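Local coordinates for protein endoglucanase (Ganoderma lucidum, PDB 5D8Z) that probably hydrolyses internal beta-1,4 bonds of cellulose chains as a family 5 endoglucanase and holds a bound glycan in its pocket, at residues S177-A180 and A181-I185; A262-L265 and R266-R270. All coordinates share one frame; numbering follows the deposited sequence.

Interaction 1: S177-A180 and A181-I185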
loop_
_atom_site.group_PDB
_atom_site.type_symbol
_atom_site.label_atom_id
_atom_site.label_comp_id
_atom_site.label_asym_id
_atom_site.label_seq_id
_atom_site.Cartn_x
_atom_site.Cartn_y
_atom_site.Cartn_z
ATOM N N SER A 177 7.762 -2.441 -16.910
ATOM C CA SER A 177 7.694 -3.518 -15.929
ATOM C C SER A 177 6.297 -3.634 -15.338
ATOM O O SER A 177 5.796 -4.723 -15.112
ATOM C CB SER A 177 8.703 -3.260 -14.821
ATOM O OG SER A 177 10.015 -3.092 -15.359
ATOM N N VAL A 178 5.659 -2.494 -15.120
ATOM C CA VAL A 178 4.347 -2.451 -14.504
ATOM C C VAL A 178 3.300 -2.927 -15.498
ATOM O O VAL A 178 2.312 -3.570 -15.118
ATOM C CB VAL A 178 4.002 -1.031 -14.051
ATOM C CG1 VAL A 178 2.588 -0.999 -13.513
ATOM C CG2 VAL A 178 5.013 -0.521 -13.015
ATOM N N GLN A 179 3.516 -2.613 -16.775
ATOM C CA GLN A 179 2.648 -3.121 -17.809
ATOM C C GLN A 179 2.701 -4.632 -17.750
ATOM O O GLN A 179 1.697 -5.344 -17.767
ATOM C CB GLN A 179 3.139 -2.630 -19.159
ATOM C CG GLN A 179 2.290 -3.089 -20.338
ATOM C CD GLN A 179 0.866 -2.620 -20.216
ATOM O OE1 GLN A 179 0.610 -1.441 -20.274
ATOM N NE2 GLN A 179 -0.049 -3.535 -19.994
ATOM N N ALA A 180 3.905 -5.137 -17.664
ATOM C CA ALA A 180 4.043 -6.562 -17.691
ATOM C C ALA A 180 3.224 -7.212 -16.572
ATOM O O ALA A 180 2.557 -8.243 -16.792
ATOM C CB ALA A 180 5.502 -6.946 -17.596
ATOM N N ALA A 181 3.274 -6.623 -15.378
ATOM C CA ALA A 181 2.494 -7.163 -14.243
ATOM C C ALA A 181 0.993 -7.070 -14.516
ATOM O O ALA A 181 0.260 -8.047 -14.355
ATOM C CB ALA A 181 2.838 -6.424 -12.968
ATOM N N VAL A 182 0.548 -5.899 -14.966
ATOM C CA VAL A 182 -0.864 -5.710 -15.229
ATOM C C VAL A 182 -1.353 -6.792 -16.169
ATOM O O VAL A 182 -2.317 -7.534 -15.873
ATOM C CB VAL A 182 -1.152 -4.394 -15.933
ATOM C CG1 VAL A 182 -2.595 -4.412 -16.400
ATOM C CG2 VAL A 182 -0.828 -3.168 -15.052
ATOM N N THR A 183 -0.670 -6.908 -17.304
ATOM C CA THR A 183 -1.025 -7.918 -18.265
ATOM C C THR A 183 -1.024 -9.298 -17.635
ATOM O O THR A 183 -1.920 -10.090 -17.869
ATOM C CB THR A 183 -0.064 -7.892 -19.452
ATOM O OG1 THR A 183 -0.161 -6.626 -20.103
ATOM C CG2 THR A 183 -0.414 -8.996 -20.441
ATOM N N ALA A 184 -0.024 -9.603 -16.817
ATOM C CA ALA A 184 -0.045 -10.900 -16.148
ATOM C C ALA A 184 -1.316 -11.008 -15.330
ATOM O O ALA A 184 -1.990 -12.040 -15.368
ATOM C CB ALA A 184 1.180 -11.115 -15.271
ATOM N N ILE A 185 -1.659 -9.939 -14.619
ATOM C CA ILE A 185 -2.788 -9.991 -13.661
ATOM C C ILE A 185 -4.158 -10.227 -14.349
ATOM O O ILE A 185 -4.986 -11.016 -13.861
ATOM C CB ILE A 185 -2.851 -8.716 -12.785
ATOM C CG1 ILE A 185 -1.692 -8.691 -11.788
ATOM C CG2 ILE A 185 -4.146 -8.660 -12.017
ATOM C CD1 ILE A 185 -1.387 -7.317 -11.217
#

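Interaction 2: A262-L265 and R266-R270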
loop_
_atom_site.group_PDB
_atom_site.type_symbol
_atom_site.label_atom_id
_atom_site.label_comp_id
_atom_site.label_asym_id
_atom_site.label_seq_id
_atom_site.Cartn_x
_atom_site.Cartn_y
_atom_site.Cartn_z
ATOM N N ALA A 262 -4.264 16.785 -7.823
ATOM C CA ALA A 262 -5.671 16.735 -8.256
ATOM C C ALA A 262 -5.923 17.468 -9.566
ATOM O O ALA A 262 -6.673 16.985 -10.415
ATOM C CB ALA A 262 -6.582 17.303 -7.181
ATOM N N GLU A 263 -5.312 18.639 -9.725
ATOM C CA GLU A 263 -5.459 19.389 -10.966
ATOM C C GLU A 263 -5.060 18.471 -12.071
ATOM O O GLU A 263 -5.859 18.216 -12.974
ATOM C CB GLU A 263 -4.563 20.606 -11.004
ATOM C CG GLU A 263 -5.052 21.764 -10.168
ATOM C CD GLU A 263 -3.965 22.811 -9.992
ATOM O OE1 GLU A 263 -2.915 22.689 -10.671
ATOM O OE2 GLU A 263 -4.154 23.745 -9.173
ATOM N N TRP A 264 -3.840 17.938 -11.975
ATOM C CA TRP A 264 -3.341 17.029 -13.001
ATOM C C TRP A 264 -4.291 15.842 -13.175
ATOM O O TRP A 264 -4.706 15.522 -14.276
ATOM C CB TRP A 264 -1.906 16.545 -12.698
ATOM C CG TRP A 264 -1.337 15.855 -13.889
ATOM C CD1 TRP A 264 -0.614 16.433 -14.893
ATOM C CD2 TRP A 264 -1.521 14.485 -14.264
ATOM N NE1 TRP A 264 -0.318 15.501 -15.859
ATOM C CE2 TRP A 264 -0.879 14.302 -15.504
ATOM C CE3 TRP A 264 -2.164 13.401 -13.676
ATOM C CZ2 TRP A 264 -0.849 13.068 -16.161
ATOM C CZ3 TRP A 264 -2.141 12.166 -14.332
ATOM C CH2 TRP A 264 -1.486 12.013 -15.559
ATOM N N LEU A 265 -4.636 15.191 -12.081
ATOM C CA LEU A 265 -5.493 14.011 -12.158
ATOM C C LEU A 265 -6.842 14.248 -12.825
ATOM O O LEU A 265 -7.406 13.334 -13.447
ATOM C CB LEU A 265 -5.762 13.461 -10.764
ATOM C CG LEU A 265 -4.612 12.644 -10.205
ATOM C CD1 LEU A 265 -4.888 12.405 -8.745
ATOM C CD2 LEU A 265 -4.478 11.310 -10.916
ATOM N N ARG A 266 -7.374 15.455 -12.655
ATOM C CA ARG A 266 -8.745 15.751 -13.064
ATOM C C ARG A 266 -8.805 15.883 -14.582
ATOM O O ARG A 266 -9.535 15.150 -15.289
ATOM C CB ARG A 266 -9.195 17.040 -12.383
ATOM C CG ARG A 266 -10.670 17.340 -12.456
ATOM C CD ARG A 266 -11.014 18.403 -11.418
ATOM N NE ARG A 266 -11.355 17.819 -10.114
ATOM C CZ ARG A 266 -10.797 18.132 -8.942
ATOM N NH1 ARG A 266 -9.831 19.034 -8.843
ATOM N NH2 ARG A 266 -11.213 17.531 -7.836
ATOM N N CYS A 267 -7.972 16.776 -15.087
ATOM C CA CYS A 267 -7.996 17.055 -16.487
ATOM C C CYS A 267 -7.626 15.815 -17.306
ATOM O O CYS A 267 -8.099 15.672 -18.441
ATOM C CB CYS A 267 -7.118 18.248 -16.785
ATOM S SG CYS A 267 -5.366 17.886 -16.749
ATOM N N ASN A 268 -6.856 14.890 -16.724
ATOM C CA ASN A 268 -6.516 13.630 -17.423
ATOM C C ASN A 268 -7.505 12.489 -17.269
ATOM O O ASN A 268 -7.364 11.465 -17.955
ATOM C CB ASN A 268 -5.123 13.148 -17.039
ATOM C CG ASN A 268 -4.027 14.013 -17.647
ATOM O OD1 ASN A 268 -3.585 13.779 -18.780
ATOM N ND2 ASN A 268 -3.586 15.024 -16.896
ATOM N N GLY A 269 -8.504 12.653 -16.393
ATOM C CA GLY A 269 -9.574 11.655 -16.243
ATOM C C GLY A 269 -9.101 10.402 -15.539
ATOM O O GLY A 269 -9.548 9.286 -15.821
ATOM N N ARG A 270 -8.198 10.611 -14.601
ATOM C CA ARG A 270 -7.537 9.534 -13.918
ATOM C C ARG A 270 -7.593 9.731 -12.406
ATOM O O ARG A 270 -7.748 10.841 -11.917
ATOM C CB ARG A 270 -6.077 9.442 -14.387
ATOM C CG ARG A 270 -5.911 8.967 -15.813
ATOM C CD ARG A 270 -6.669 7.663 -16.117
ATOM N NE ARG A 270 -6.042 6.433 -15.627
ATOM C CZ ARG A 270 -4.959 5.852 -16.162
ATOM N NH1 ARG A 270 -4.315 6.387 -17.208
ATOM N NH2 ARG A 270 -4.505 4.722 -15.642
#

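Interaction 1: S177-A180 and A181-I185
Q179 and T183, one helical turn apart on helix 171-187, are joined by a side-chain hydrogen bond as well as by the backbone. From Q179 CB the chain sets out with CG anti to the backbone N (chi1 -179°), beside the carbonyl carbon. The bend at chi2 (60°) then swings the amide round instead of letting it run straight out. CD ends 4.1 Å from T183 OG1, and the closest approach belongs to the next atom: NE2 donates to T183 OG1 over 3.1 Å. The hydroxyl oxygen lies close to the plane of the Q179 amide, so the N-H is directed at it rather than passing above or below. NE2 also donates to T221 O, outside the helix, and OE1 is hydrogen-bonded as well. A leucine here would have no amide, which would probably leave both T183 OG1 and T221 O without this donor and weaken the tie between the helix and the loop holding T221. Beneath this pair runs regular helical bonding: T183 N to Q179 O at 2.9 Å, with V182 N to V178 O and A184 N to A180 O at either side in sequence. One residue back from each partner, V178 and V182 make an apolar contact. V178 CG1 comes to 4.3 Å from V182 CG2, a loose contact, and V182 also packs on I195 of strand 194-198. A181 touches W144 of helix 137-149, so the helix packs on both this helix and strand 194-198. The packing on that strand and on W144 is thus largely apolar, while on the partly exposed side one primary amide, donating twice from NE2, links Q179 to T183 and to the chain at T221.

Interaction 2: A262-L265 and R266-R270
The carboxamide of N268 lies over one face of the W264 indole, the two flat groups turned only 23° from each other. ND2 sits above the middle of the indole, with W264 CE2 its nearest ring atom. One N-H of ND2 is directed at W264 O over 2.9 Å, nearly straight at 178°, with the oxygen in the amide plane. With W264 CG anti to the backbone N and chi2 near a right angle, the ring lies beneath the amide; W264 thus offers N268 both its carbonyl and its ring face. N268 CB adds a CH-pi contact, 4.2 Å from the centroid of the six-membered ring. C267 SG stands above the same face at a longer range, 5.5 Å from the centroid of the five-membered ring. Beyond the pair, N268 OD1 is bonded to K218 NZ, and W264 also touches A214 and D215 of helix 213-218. Helix 254-267 closes here in a Schellman motif, before strand 272-277 of the (beta/alpha)8 barrel. G269 has positive phi (73°), and the chain turns back with R270 N bonded to L265 O at 3.1 Å and G269 N to R266 O at 2.9 Å. Across the same turn L265 CD2 meets R270 CB at 4.3 Å, and L265 packs further on F303 and F232 of the barrel strands. R266 runs the other way, back along the helix: its chain bends at chi3, and NH1 comes obliquely within 4.0 Å of A262 CB. At the tip of the same side chain, R266 NH2 makes a salt bridge to D301 and a hydrogen bond to N299 OD1.

Interaction 1 comes first along the chain, and the two lie on different helices of one eight-stranded barrel, their centres 23 Å apart and their nearest atoms about 9 Å apart without touching. Residues 177-185 belong to helix 171-187, the crossover from strand 157-160 to strand 194-198; residues 262-270 lie on and just after helix 254-267, which leads from strand 230-235 to strand 272-277. Strand 194-198, helix 213-218 and strand 230-235 separate them in sequence. The glycan is bound by residues such as E164, W202 and E276, and neither contact includes a residue that binds it; both are local packing in helices of the barrel's outer layer.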